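Local coordinates for yersinopine synthase (Yersinia pestis, PDB 6C4L), which catalyses the NADPH-dependent reductive condensation of pyruvate with an amino-acid-derived intermediate, the last step in making the metallophore yersinopine, at residues W105-L110 against L132-L137; D159-S164 against A225-L230; L165-A170 against Q211-A216; A304-R309 against V422-A427. One frame throughout, in Å; residues are numbered along the deposited sequence.

Contacts 1 to 3 build the nucleotide-binding sheet and its flank, and contact 4 lies among helices. Contacts 1 and 2, with centres 8 Å apart, meet in a salt bridge of 2.7 Å between R107 NH2 and E226 OE1. Contact 3 is nested in the loop that contact 2 closes, and S164 N probably bonds to A216 O at 3.0 Å. It also reaches the NADP(+) site: the side chain of Y168 lies about 3 Å from that of A33. Contact 4 stands apart, about 12 Å from contact 3 between nearest atoms, and the side chain of Y307 is about 8 Å from that of H260, the inferred proton donor/acceptor.

Contact 1: W105-L110 against L132-L137; sequences WQRLIL and LKSVIL
R107 to L110 and S134 to L137 run as neighbouring parallel strands, joined by helix 117-123 in a beta-alpha-beta crossover as in Rossmann-type dinucleotide-binding sheets. Their short axes come within 4.7 Å and diverge by 14°.

Backbone hydrogen bonds set the register. L108 is bonded through both its backbone polar atoms, N giving to S134 O at 3.0 Å and O receiving I136 N at 2.9 Å; L110 N then reaches I136 O. Where the strands begin, Q106 O takes two donors, K133 N at 2.8 Å and S134 N at 3.1 Å, the latter in the carbonyl plane and the former tilted out of it.

Apolar packing divides between the two faces. On one, L110 CD1 presses on V135 CG1 at 3.7 Å, while L108 CG sits over L132 CD1, the two side chains crossing at about a right angle. On the other, I109 and I136 lie alongside one another, pointing the same way.

Polar side chains complete this second face. With CG anti to the backbone N (chi1 -176°), the aliphatic part of R107 passes S134 OG, which is 3.3 Å from CG, and rests its CD on I136 CD1 at 3.6 Å. W229 provides a cation-pi partner for the guanidinium. S134 OG hydrogen-bonds to E226, the same glutamate with which R107 NH2 forms a salt bridge through OE1. Thus a buried arginine and serine converge on one carboxylate, which probably helps to keep that glutamate ionised inside the protein.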
loop_
_atom_site.group_PDB
_atom_site.type_symbol
_atom_site.label_atom_id
_atom_site.label_comp_id
_atom_site.label_asym_id
_atom_site.label_seq_id
_atom_site.Cartn_x
_atom_site.Cartn_y
_atom_site.Cartn_z
ATOM N N TRP A 105 -14.428 -24.348 43.294
ATOM C CA TRP A 105 -13.902 -24.138 41.957
ATOM C C TRP A 105 -12.547 -24.804 41.822
ATOM O O TRP A 105 -11.687 -24.660 42.694
ATOM C CB TRP A 105 -13.769 -22.629 41.671
ATOM C CG TRP A 105 -15.040 -21.912 41.854
ATOM C CD1 TRP A 105 -15.359 -21.040 42.860
ATOM C CD2 TRP A 105 -16.196 -22.019 41.026
ATOM N NE1 TRP A 105 -16.647 -20.584 42.691
ATOM C CE2 TRP A 105 -17.178 -21.167 41.568
ATOM C CE3 TRP A 105 -16.492 -22.746 39.862
ATOM C CZ2 TRP A 105 -18.435 -21.030 41.001
ATOM C CZ3 TRP A 105 -17.738 -22.598 39.293
ATOM C CH2 TRP A 105 -18.701 -21.757 39.874
ATOM N N GLN A 106 -12.353 -25.542 40.731
ATOM C CA GLN A 106 -11.083 -26.207 40.496
ATOM C C GLN A 106 -10.318 -25.633 39.324
ATOM O O GLN A 106 -9.118 -25.910 39.190
ATOM C CB GLN A 106 -11.308 -27.704 40.268
ATOM C CG GLN A 106 -12.079 -28.316 41.431
ATOM C CD GLN A 106 -12.069 -29.829 41.464
ATOM O OE1 GLN A 106 -11.221 -30.467 40.865
ATOM N NE2 GLN A 106 -13.000 -30.407 42.212
ATOM N N ARG A 107 -10.970 -24.839 38.490
ATOM C CA ARG A 107 -10.312 -24.167 37.383
ATOM C C ARG A 107 -10.757 -22.714 37.362
ATOM O O ARG A 107 -11.959 -22.422 37.404
ATOM C CB ARG A 107 -10.647 -24.868 36.062
ATOM C CG ARG A 107 -9.956 -24.313 34.874
ATOM C CD ARG A 107 -10.505 -24.926 33.569
ATOM N NE ARG A 107 -10.214 -26.357 33.498
ATOM C CZ ARG A 107 -11.126 -27.318 33.375
ATOM N NH1 ARG A 107 -12.421 -27.037 33.305
ATOM N NH2 ARG A 107 -10.736 -28.583 33.309
ATOM N N LEU A 108 -9.776 -21.816 37.350
ATOM C CA LEU A 108 -9.977 -20.398 37.096
ATOM C C LEU A 108 -9.461 -20.090 35.702
ATOM O O LEU A 108 -8.338 -20.471 35.354
ATOM C CB LEU A 108 -9.219 -19.525 38.094
ATOM C CG LEU A 108 -9.569 -19.480 39.563
ATOM C CD1 LEU A 108 -8.970 -18.195 40.110
ATOM C CD2 LEU A 108 -11.074 -19.557 39.787
ATOM N N ILE A 109 -10.271 -19.421 34.896
ATOM C CA ILE A 109 -9.831 -18.980 33.579
ATOM C C ILE A 109 -9.860 -17.453 33.565
ATOM O O ILE A 109 -10.920 -16.839 33.742
ATOM C CB ILE A 109 -10.680 -19.569 32.449
ATOM C CG1 ILE A 109 -10.565 -21.112 32.422
ATOM C CG2 ILE A 109 -10.167 -19.033 31.140
ATOM C CD1 ILE A 109 -11.592 -21.828 31.582
ATOM N N LEU A 110 -8.696 -16.834 33.381
ATOM C CA LEU A 110 -8.599 -15.364 33.309
ATOM C C LEU A 110 -8.861 -14.954 31.869
ATOM O O LEU A 110 -7.996 -15.086 30.999
ATOM C CB LEU A 110 -7.250 -14.889 33.826
ATOM C CG LEU A 110 -7.308 -14.721 35.362
ATOM C CD1 LEU A 110 -7.280 -16.067 36.031
ATOM C CD2 LEU A 110 -6.210 -13.874 35.921
ATOM N N LEU A 132 -8.538 -25.929 44.143
ATOM C CA LEU A 132 -8.015 -25.310 42.947
ATOM C C LEU A 132 -6.911 -26.151 42.321
ATOM O O LEU A 132 -5.895 -26.418 42.961
ATOM C CB LEU A 132 -7.485 -23.920 43.298
ATOM C CG LEU A 132 -6.969 -23.099 42.139
ATOM C CD1 LEU A 132 -8.061 -22.919 41.095
ATOM C CD2 LEU A 132 -6.481 -21.755 42.650
ATOM N N LYS A 133 -7.061 -26.487 41.036
ATOM C CA LYS A 133 -6.059 -27.262 40.294
ATOM C C LYS A 133 -5.401 -26.514 39.141
ATOM O O LYS A 133 -4.279 -26.861 38.753
ATOM C CB LYS A 133 -6.688 -28.542 39.710
ATOM C CG LYS A 133 -7.424 -29.360 40.778
ATOM C CD LYS A 133 -7.863 -30.721 40.265
ATOM C CE LYS A 133 -8.414 -31.575 41.434
ATOM N NZ LYS A 133 -8.978 -32.870 40.953
ATOM N N SER A 134 -6.059 -25.532 38.551
ATOM C CA SER A 134 -5.420 -24.899 37.412
ATOM C C SER A 134 -5.904 -23.469 37.233
ATOM O O SER A 134 -7.045 -23.131 37.546
ATOM C CB SER A 134 -5.668 -25.735 36.158
ATOM O OG SER A 134 -6.891 -25.373 35.547
ATOM N N VAL A 135 -5.009 -22.631 36.728
ATOM C CA VAL A 135 -5.334 -21.264 36.362
ATOM C C VAL A 135 -4.864 -21.059 34.941
ATOM O O VAL A 135 -3.677 -21.233 34.657
ATOM C CB VAL A 135 -4.677 -20.247 37.306
ATOM C CG1 VAL A 135 -4.914 -18.836 36.806
ATOM C CG2 VAL A 135 -5.218 -20.411 38.734
ATOM N N ILE A 136 -5.785 -20.691 34.057
ATOM C CA ILE A 136 -5.521 -20.604 32.620
ATOM C C ILE A 136 -5.518 -19.132 32.213
ATOM O O ILE A 136 -6.501 -18.421 32.438
ATOM C CB ILE A 136 -6.561 -21.387 31.810
ATOM C CG1 ILE A 136 -6.544 -22.867 32.256
ATOM C CG2 ILE A 136 -6.271 -21.296 30.318
ATOM C CD1 ILE A 136 -7.666 -23.707 31.705
ATOM N N LEU A 137 -4.428 -18.697 31.586
ATOM C CA LEU A 137 -4.238 -17.309 31.126
ATOM C C LEU A 137 -4.598 -17.269 29.645
ATOM O O LEU A 137 -3.829 -17.691 28.783
ATOM C CB LEU A 137 -2.808 -16.863 31.386
ATOM C CG LEU A 137 -2.419 -17.118 32.853
ATOM C CD1 LEU A 137 -0.990 -16.700 33.174
ATOM C CD2 LEU A 137 -3.367 -16.374 33.778
#

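Contact 2: D159-S164 against A225-L230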
loop_
_atom_site.group_PDB
_atom_site.type_symbol
_atom_site.label_atom_id
_atom_site.label_comp_id
_atom_site.label_asym_id
_atom_site.label_seq_id
_atom_site.Cartn_x
_atom_site.Cartn_y
_atom_site.Cartn_z
ATOM N N ASP A 159 1.163 -26.041 43.863
ATOM C CA ASP A 159 0.683 -27.209 43.136
ATOM C C ASP A 159 -0.156 -26.847 41.923
ATOM O O ASP A 159 -0.303 -27.678 41.024
ATOM C CB ASP A 159 -0.182 -28.112 44.037
ATOM C CG ASP A 159 0.628 -29.003 44.925
ATOM O OD1 ASP A 159 1.793 -29.297 44.567
ATOM O OD2 ASP A 159 0.073 -29.440 45.970
ATOM N N VAL A 160 -0.775 -25.666 41.906
ATOM C CA VAL A 160 -1.738 -25.360 40.848
ATOM C C VAL A 160 -1.030 -25.259 39.499
ATOM O O VAL A 160 0.075 -24.712 39.394
ATOM C CB VAL A 160 -2.506 -24.066 41.173
ATOM C CG1 VAL A 160 -3.344 -23.622 39.939
ATOM C CG2 VAL A 160 -3.370 -24.295 42.405
ATOM N N GLU A 161 -1.669 -25.795 38.456
ATOM C CA GLU A 161 -1.130 -25.731 37.099
ATOM C C GLU A 161 -1.466 -24.377 36.476
ATOM O O GLU A 161 -2.634 -23.977 36.435
ATOM C CB GLU A 161 -1.700 -26.871 36.239
ATOM C CG GLU A 161 -1.225 -26.898 34.753
ATOM C CD GLU A 161 -1.492 -28.273 34.126
ATOM O OE1 GLU A 161 -2.154 -29.085 34.804
ATOM O OE2 GLU A 161 -1.054 -28.551 32.988
ATOM N N VAL A 162 -0.445 -23.676 36.000
ATOM C CA VAL A 162 -0.606 -22.379 35.331
ATOM C C VAL A 162 -0.391 -22.606 33.845
ATOM O O VAL A 162 0.688 -23.049 33.442
ATOM C CB VAL A 162 0.384 -21.347 35.876
ATOM C CG1 VAL A 162 0.297 -20.029 35.098
ATOM C CG2 VAL A 162 0.108 -21.126 37.372
ATOM N N ILE A 163 -1.396 -22.288 33.034
ATOM C CA ILE A 163 -1.283 -22.418 31.587
ATOM C C ILE A 163 -1.440 -21.040 30.936
ATOM O O ILE A 163 -2.433 -20.334 31.162
ATOM C CB ILE A 163 -2.300 -23.426 31.035
ATOM C CG1 ILE A 163 -1.953 -24.822 31.552
ATOM C CG2 ILE A 163 -2.266 -23.458 29.495
ATOM C CD1 ILE A 163 -3.041 -25.786 31.360
ATOM N N SER A 164 -0.448 -20.657 30.144
ATOM C CA SER A 164 -0.521 -19.479 29.280
ATOM C C SER A 164 -0.912 -19.867 27.865
ATOM O O SER A 164 -0.317 -20.781 27.285
ATOM C CB SER A 164 0.818 -18.747 29.209
ATOM O OG SER A 164 0.995 -17.897 30.316
ATOM N N ALA A 225 -3.182 -33.467 31.886
ATOM C CA ALA A 225 -4.634 -33.572 31.739
ATOM C C ALA A 225 -5.253 -32.243 31.318
ATOM O O ALA A 225 -6.103 -32.191 30.417
ATOM C CB ALA A 225 -5.260 -34.058 33.049
ATOM N N GLU A 226 -4.856 -31.151 31.974
ATOM C CA GLU A 226 -5.428 -29.852 31.627
ATOM C C GLU A 226 -5.112 -29.495 30.193
ATOM O O GLU A 226 -5.984 -29.036 29.441
ATOM C CB GLU A 226 -4.902 -28.772 32.568
ATOM C CG GLU A 226 -5.729 -28.622 33.811
ATOM C CD GLU A 226 -7.152 -28.186 33.491
ATOM O OE1 GLU A 226 -8.039 -29.053 33.342
ATOM O OE2 GLU A 226 -7.381 -26.972 33.356
ATOM N N MET A 227 -3.855 -29.673 29.797
ATOM C CA MET A 227 -3.470 -29.353 28.426
ATOM C C MET A 227 -4.251 -30.194 27.424
ATOM O O MET A 227 -4.715 -29.681 26.398
ATOM C CB MET A 227 -1.967 -29.551 28.259
ATOM C CG MET A 227 -1.156 -28.267 28.517
ATOM S SD MET A 227 0.520 -28.692 29.013
ATOM C CE MET A 227 1.456 -27.504 28.084
ATOM N N SER A 228 -4.432 -31.484 27.722
ATOM C CA SER A 228 -5.266 -32.341 26.878
ATOM C C SER A 228 -6.704 -31.844 26.834
ATOM O O SER A 228 -7.347 -31.879 25.778
ATOM C CB SER A 228 -5.238 -33.783 27.405
ATOM O OG SER A 228 -3.914 -34.287 27.417
ATOM N N TRP A 229 -7.246 -31.425 27.980
ATOM C CA TRP A 229 -8.591 -30.853 27.990
ATOM C C TRP A 229 -8.667 -29.617 27.106
ATOM O O TRP A 229 -9.559 -29.507 26.252
ATOM C CB TRP A 229 -9.027 -30.517 29.417
ATOM C CG TRP A 229 -10.345 -29.750 29.472
ATOM C CD1 TRP A 229 -11.609 -30.263 29.324
ATOM C CD2 TRP A 229 -10.511 -28.342 29.684
ATOM N NE1 TRP A 229 -12.545 -29.260 29.428
ATOM C CE2 TRP A 229 -11.895 -28.074 29.656
ATOM C CE3 TRP A 229 -9.624 -27.287 29.900
ATOM C CZ2 TRP A 229 -12.410 -26.801 29.834
ATOM C CZ3 TRP A 229 -10.139 -26.003 30.072
ATOM C CH2 TRP A 229 -11.518 -25.773 30.042
ATOM N N LEU A 230 -7.726 -28.676 27.276
ATOM C CA LEU A 230 -7.716 -27.487 26.412
ATOM C C LEU A 230 -7.625 -27.848 24.932
ATOM O O LEU A 230 -8.291 -27.227 24.094
ATOM C CB LEU A 230 -6.558 -26.557 26.771
ATOM C CG LEU A 230 -6.804 -25.542 27.880
ATOM C CD1 LEU A 230 -5.516 -24.821 28.193
ATOM C CD2 LEU A 230 -7.870 -24.538 27.484
#
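I163 turns two methyl groups onto the helix that holds E226 and L230: with chi1 at -66°, CG1 lies beside the backbone N and carries CD1 forward, while CG2 stands anti to that N. E161, two residues earlier on the same strand, has its CG anti to the backbone N (chi1 179°) and stays extended beyond it, which lays its carboxylate beside E226 CB and CG. This is the layering of an alpha/beta fold. Helix 225-235 lies on the sheet over strand 161-165, its short axis 10.0 Å from that of the strand and 36° away from it in direction.

I163 makes the apolar part of the interface, and no hydrogen bond joins the two segments. I163 and L230 meet tip to tip, CG2 to CD1 at 3.8 Å, and I163 CD1 comes to 3.7 Å from E226 CB. M227 adds its CG at the margin of the same isoleucine methyl, and L215 of strand 203-217 extends the apolar layer beside L230.

The two glutamates cross obliquely and turn their charged ends to different partners. E161 OE2 bonds to S224 OG and N217 ND2, whereas E226 OE1 receives H20 ND1. Their nearest charged atoms, E161 OE1 and E226 OE2, remain 5.8 Å apart. They touch where E161 OE1 lies against the methylene E226 CB, 3.6 Å away.

Contact 3: L165-A170 against Q211-A216; sequences LSSYYA and QRIYLA
S166 and Y214 make a two-bond junction. S166 N donates to Y214 O at 2.9 Å, the donor nearly in line with C=O although the N-H itself is bent (137°), and S166 OG accepts Y214 N, also at 2.9 Å. The serine's chi1 of 47° sets OG between its own backbone N and carbonyl carbon, turned to the tyrosine amide and in plane at the Y214 ring edge. One side chain therefore does the work of a strand carbonyl just where the regular strand stops.

Next to this, L165 and L215 form an antiparallel, non-hydrogen-bonded pair, with side chains alongside each other and L165 CD2 tight against L215 CB at 3.4 Å. I213 fills the bend that follows: its CG2 lies 3.6 Å from S166 OG, and its CD1 lies 3.6 Å from S167 OG and 3.8 Å from Y169 CB.

Farther out, the tyrosines are fixed by their hydroxyls. Y214 OH bonds to D328, and its ring stacks with that of F253. Y169 OH bonds to D40 of helix 32-44, and L234 of helix 225-235 touches both Y169 and I213. Y168 OH bonds to T172, and its side chain touches A33. The bend thus carries the chain out of the parallel core of the dinucleotide-binding fold and past residues of its NADP(+) site, T172 and A33.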
loop_
_atom_site.group_PDB
_atom_site.type_symbol
_atom_site.label_atom_id
_atom_site.label_comp_id
_atom_site.label_asym_id
_atom_site.label_seq_id
_atom_site.Cartn_x
_atom_site.Cartn_y
_atom_site.Cartn_z
ATOM N N LEU A 165 -1.894 -19.166 27.300
ATOM C CA LEU A 165 -2.188 -19.271 25.874
ATOM C C LEU A 165 -1.680 -18.015 25.184
ATOM O O LEU A 165 -1.759 -16.921 25.752
ATOM C CB LEU A 165 -3.685 -19.426 25.602
ATOM C CG LEU A 165 -4.435 -20.505 26.405
ATOM C CD1 LEU A 165 -5.860 -20.621 25.905
ATOM C CD2 LEU A 165 -3.727 -21.834 26.308
ATOM N N SER A 166 -1.214 -18.176 23.936
ATOM C CA SER A 166 -0.614 -17.066 23.198
ATOM C C SER A 166 -1.627 -15.977 22.857
ATOM O O SER A 166 -1.274 -14.796 22.795
ATOM C CB SER A 166 0.015 -17.593 21.916
ATOM O OG SER A 166 -0.895 -18.464 21.237
ATOM N N SER A 167 -2.873 -16.343 22.607
ATOM C CA SER A 167 -3.899 -15.345 22.348
ATOM C C SER A 167 -5.229 -16.009 22.630
ATOM O O SER A 167 -5.308 -17.224 22.866
ATOM C CB SER A 167 -3.838 -14.814 20.905
ATOM O OG SER A 167 -4.268 -15.798 19.980
ATOM N N TYR A 168 -6.276 -15.200 22.622
ATOM C CA TYR A 168 -7.606 -15.773 22.570
ATOM C C TYR A 168 -7.772 -16.410 21.194
ATOM O O TYR A 168 -7.107 -16.016 20.229
ATOM C CB TYR A 168 -8.660 -14.707 22.829
ATOM C CG TYR A 168 -10.070 -15.182 22.617
ATOM C CD1 TYR A 168 -10.562 -16.301 23.290
ATOM C CD2 TYR A 168 -10.920 -14.505 21.752
ATOM C CE1 TYR A 168 -11.859 -16.742 23.088
ATOM C CE2 TYR A 168 -12.223 -14.928 21.549
ATOM C CZ TYR A 168 -12.685 -16.046 22.214
ATOM O OH TYR A 168 -13.977 -16.479 21.999
ATOM N N TYR A 169 -8.618 -17.437 21.115
ATOM C CA TYR A 169 -8.607 -18.329 19.960
ATOM C C TYR A 169 -9.695 -18.022 18.931
ATOM O O TYR A 169 -9.902 -18.833 18.008
ATOM C CB TYR A 169 -8.727 -19.782 20.420
ATOM C CG TYR A 169 -9.984 -20.095 21.183
ATOM C CD1 TYR A 169 -11.185 -20.320 20.531
ATOM C CD2 TYR A 169 -9.965 -20.162 22.569
ATOM C CE1 TYR A 169 -12.333 -20.609 21.239
ATOM C CE2 TYR A 169 -11.096 -20.443 23.281
ATOM C CZ TYR A 169 -12.285 -20.662 22.620
ATOM O OH TYR A 169 -13.415 -20.962 23.366
ATOM N N ALA A 170 -10.387 -16.888 19.062
ATOM C CA ALA A 170 -11.475 -16.523 18.163
ATOM C C ALA A 170 -11.585 -15.007 18.054
ATOM O O ALA A 170 -11.093 -14.261 18.901
ATOM C CB ALA A 170 -12.815 -17.075 18.649
ATOM N N GLN A 211 -5.998 -20.192 13.593
ATOM C CA GLN A 211 -5.352 -21.375 13.008
ATOM C C GLN A 211 -4.744 -22.264 14.078
ATOM O O GLN A 211 -4.995 -23.477 14.124
ATOM C CB GLN A 211 -4.227 -20.975 12.057
ATOM C CG GLN A 211 -4.615 -20.263 10.816
ATOM C CD GLN A 211 -3.415 -20.107 9.924
ATOM O OE1 GLN A 211 -3.001 -21.057 9.261
ATOM N NE2 GLN A 211 -2.810 -18.923 9.941
ATOM N N ARG A 212 -3.859 -21.681 14.887
ATOM C CA ARG A 212 -3.181 -22.385 15.956
ATOM C C ARG A 212 -3.042 -21.452 17.151
ATOM O O ARG A 212 -3.161 -20.236 17.027
ATOM C CB ARG A 212 -1.807 -22.891 15.504
ATOM C CG ARG A 212 -0.881 -21.861 14.922
ATOM C CD ARG A 212 0.387 -22.545 14.390
ATOM N NE ARG A 212 0.069 -23.595 13.409
ATOM C CZ ARG A 212 -0.175 -23.377 12.116
ATOM N NH1 ARG A 212 -0.118 -22.132 11.613
ATOM N NH2 ARG A 212 -0.459 -24.412 11.316
ATOM N N ILE A 213 -2.807 -22.064 18.312
ATOM C CA ILE A 213 -2.570 -21.389 19.580
ATOM C C ILE A 213 -1.352 -22.057 20.193
ATOM O O ILE A 213 -1.252 -23.292 20.177
ATOM C CB ILE A 213 -3.783 -21.521 20.527
ATOM C CG1 ILE A 213 -5.032 -20.884 19.917
ATOM C CG2 ILE A 213 -3.482 -20.936 21.911
ATOM C CD1 ILE A 213 -4.956 -19.374 19.778
ATOM N N TYR A 214 -0.428 -21.262 20.713
ATOM C CA TYR A 214 0.686 -21.798 21.483
ATOM C C TYR A 214 0.334 -21.790 22.968
ATOM O O TYR A 214 -0.217 -20.811 23.478
ATOM C CB TYR A 214 1.946 -20.972 21.235
ATOM C CG TYR A 214 2.340 -20.986 19.773
ATOM C CD1 TYR A 214 1.763 -20.108 18.882
ATOM C CD2 TYR A 214 3.255 -21.917 19.278
ATOM C CE1 TYR A 214 2.098 -20.145 17.511
ATOM C CE2 TYR A 214 3.594 -21.941 17.901
ATOM C CZ TYR A 214 3.016 -21.046 17.051
ATOM O OH TYR A 214 3.330 -21.070 15.709
ATOM N N LEU A 215 0.668 -22.866 23.665
ATOM C CA LEU A 215 0.366 -22.927 25.087
ATOM C C LEU A 215 1.467 -23.668 25.818
ATOM O O LEU A 215 2.254 -24.406 25.225
ATOM C CB LEU A 215 -0.994 -23.570 25.351
ATOM C CG LEU A 215 -1.155 -25.095 25.222
ATOM C CD1 LEU A 215 -2.557 -25.460 25.658
ATOM C CD2 LEU A 215 -0.901 -25.602 23.783
ATOM N N ALA A 216 1.513 -23.454 27.131
ATOM C CA ALA A 216 2.480 -24.134 27.979
ATOM C C ALA A 216 1.997 -24.059 29.418
ATOM O O ALA A 216 1.251 -23.152 29.777
ATOM C CB ALA A 216 3.866 -23.504 27.858
#

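Contact 4: A304-R309 against V422-A427; sequences ADDYKR and VVMPTA
The helical turn around D306 meets the start of helix 425-445 closely, the CA atoms of D306 and M424 being 4.9 Å apart.

D306 shows how a carboxylate can serve a helix to which it does not belong. Its OD2 takes two amides of the first turn, T426 N at 2.8 Å through the syn lone pair and A427 N at 3.1 Å nearly along the C-O axis. M424, at the N-cap position, has no polar side-chain group to offer these amides. OD1 forms a salt bridge with R309 NH2 at 2.8 Å, weak as a hydrogen bond, and accepts a hydrogen bond from a water that also bonds to T426 OG1 at 2.7 Å. The bend of R309 at chi3 (-92°) brings NE to V423 O, 3.1 Å away and in the guanidinium plane. M424 CE packs on Y307 CD1 at 3.6 Å, the side chains crossing at about a right angle.

Arginine and helix end would both tend to stabilise the negative charge of D306. Y307 OH bonds to N257 O, and its side chain is about 8 Å from that of H260. The arrangement is a helix N-terminus served by an acid from a neighbouring helix, within the helical region that bears the inferred catalytic histidine.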
loop_
_atom_site.group_PDB
_atom_site.type_symbol
_atom_site.label_atom_id
_atom_site.label_comp_id
_atom_site.label_asym_id
_atom_site.label_seq_id
_atom_site.Cartn_x
_atom_site.Cartn_y
_atom_site.Cartn_z
ATOM N N ALA A 304 10.464 -5.680 17.615
ATOM C CA ALA A 304 10.757 -7.110 17.560
ATOM C C ALA A 304 12.228 -7.388 17.844
ATOM O O ALA A 304 12.556 -8.380 18.506
ATOM C CB ALA A 304 10.360 -7.696 16.207
ATOM N N ASP A 305 13.130 -6.535 17.356
ATOM C CA ASP A 305 14.535 -6.652 17.752
ATOM C C ASP A 305 14.669 -6.569 19.272
ATOM O O ASP A 305 15.417 -7.337 19.888
ATOM C CB ASP A 305 15.384 -5.542 17.109
ATOM C CG ASP A 305 15.490 -5.658 15.594
ATOM O OD1 ASP A 305 15.406 -6.793 15.090
ATOM O OD2 ASP A 305 15.697 -4.603 14.910
ATOM N N ASP A 306 13.945 -5.637 19.891
ATOM C CA ASP A 306 14.062 -5.439 21.330
ATOM C C ASP A 306 13.589 -6.681 22.099
ATOM O O ASP A 306 14.233 -7.099 23.070
ATOM C CB ASP A 306 13.265 -4.209 21.751
ATOM C CG ASP A 306 13.907 -2.904 21.324
ATOM O OD1 ASP A 306 15.041 -2.897 20.792
ATOM O OD2 ASP A 306 13.259 -1.867 21.548
ATOM N N TYR A 307 12.466 -7.283 21.684
ATOM C CA TYR A 307 11.971 -8.470 22.377
ATOM C C TYR A 307 12.952 -9.626 22.251
ATOM O O TYR A 307 13.138 -10.390 23.195
ATOM C CB TYR A 307 10.603 -8.887 21.838
ATOM C CG TYR A 307 9.454 -7.971 22.172
ATOM C CD1 TYR A 307 9.401 -7.286 23.372
ATOM C CD2 TYR A 307 8.410 -7.793 21.283
ATOM C CE1 TYR A 307 8.342 -6.438 23.671
ATOM C CE2 TYR A 307 7.353 -6.943 21.565
ATOM C CZ TYR A 307 7.317 -6.269 22.759
ATOM O OH TYR A 307 6.250 -5.419 23.036
ATOM N N LYS A 308 13.578 -9.780 21.090
ATOM C CA LYS A 308 14.618 -10.788 20.939
ATOM C C LYS A 308 15.709 -10.612 21.985
ATOM O O LYS A 308 16.164 -11.594 22.590
ATOM C CB LYS A 308 15.220 -10.722 19.543
ATOM C CG LYS A 308 16.564 -11.429 19.403
ATOM C CD LYS A 308 17.129 -11.223 17.971
ATOM C CE LYS A 308 18.265 -12.184 17.657
ATOM N NZ LYS A 308 19.330 -12.184 18.705
ATOM N N ARG A 309 16.173 -9.372 22.174
ATOM C CA ARG A 309 17.176 -9.105 23.205
ATOM C C ARG A 309 16.684 -9.588 24.556
ATOM O O ARG A 309 17.411 -10.266 25.284
ATOM C CB ARG A 309 17.515 -7.611 23.284
ATOM C CG ARG A 309 18.579 -7.141 22.311
ATOM C CD ARG A 309 19.062 -5.717 22.623
ATOM N NE ARG A 309 18.327 -4.673 21.898
ATOM C CZ ARG A 309 18.327 -4.543 20.567
ATOM N NH1 ARG A 309 19.011 -5.391 19.816
ATOM N NH2 ARG A 309 17.644 -3.570 19.972
ATOM N N VAL A 422 19.248 -5.153 29.913
ATOM C CA VAL A 422 19.073 -5.131 28.463
ATOM C C VAL A 422 18.341 -3.853 28.070
ATOM O O VAL A 422 17.431 -3.382 28.767
ATOM C CB VAL A 422 18.376 -6.384 27.887
ATOM C CG1 VAL A 422 18.007 -7.389 28.971
ATOM C CG2 VAL A 422 17.186 -6.033 26.990
ATOM N N VAL A 423 18.766 -3.288 26.962
ATOM C CA VAL A 423 18.249 -2.021 26.469
ATOM C C VAL A 423 17.252 -2.321 25.367
ATOM O O VAL A 423 17.479 -3.214 24.542
ATOM C CB VAL A 423 19.398 -1.131 25.968
ATOM C CG1 VAL A 423 20.444 -0.956 27.069
ATOM C CG2 VAL A 423 20.024 -1.729 24.725
ATOM N N MET A 424 16.126 -1.619 25.379
ATOM C CA MET A 424 15.099 -1.750 24.349
ATOM C C MET A 424 14.785 -0.361 23.802
ATOM O O MET A 424 13.785 0.260 24.189
ATOM C CB MET A 424 13.864 -2.442 24.918
ATOM C CG MET A 424 14.180 -3.788 25.554
ATOM S SD MET A 424 12.712 -4.459 26.308
ATOM C CE MET A 424 11.790 -5.022 24.901
ATOM N N PRO A 425 15.611 0.153 22.874
ATOM C CA PRO A 425 15.449 1.562 22.460
ATOM C C PRO A 425 14.139 1.836 21.768
ATOM O O PRO A 425 13.638 2.960 21.847
ATOM C CB PRO A 425 16.639 1.808 21.517
ATOM C CG PRO A 425 17.578 0.686 21.737
ATOM C CD PRO A 425 16.797 -0.475 22.272
ATOM N N THR A 426 13.567 0.873 21.057
ATOM C CA THR A 426 12.327 1.175 20.352
ATOM C C THR A 426 11.178 1.228 21.340
ATOM O O THR A 426 10.398 2.189 21.353
ATOM C CB THR A 426 12.054 0.140 19.258
ATOM O OG1 THR A 426 13.150 0.122 18.343
ATOM C CG2 THR A 426 10.768 0.460 18.521
ATOM N N ALA A 427 11.073 0.202 22.203
ATOM C CA ALA A 427 10.122 0.261 23.309
ATOM C C ALA A 427 10.246 1.568 24.071
ATOM O O ALA A 427 9.247 2.206 24.414
ATOM C CB ALA A 427 10.349 -0.902 24.285
HETATM O O HOH W 1 15.547 -1.167 18.556
#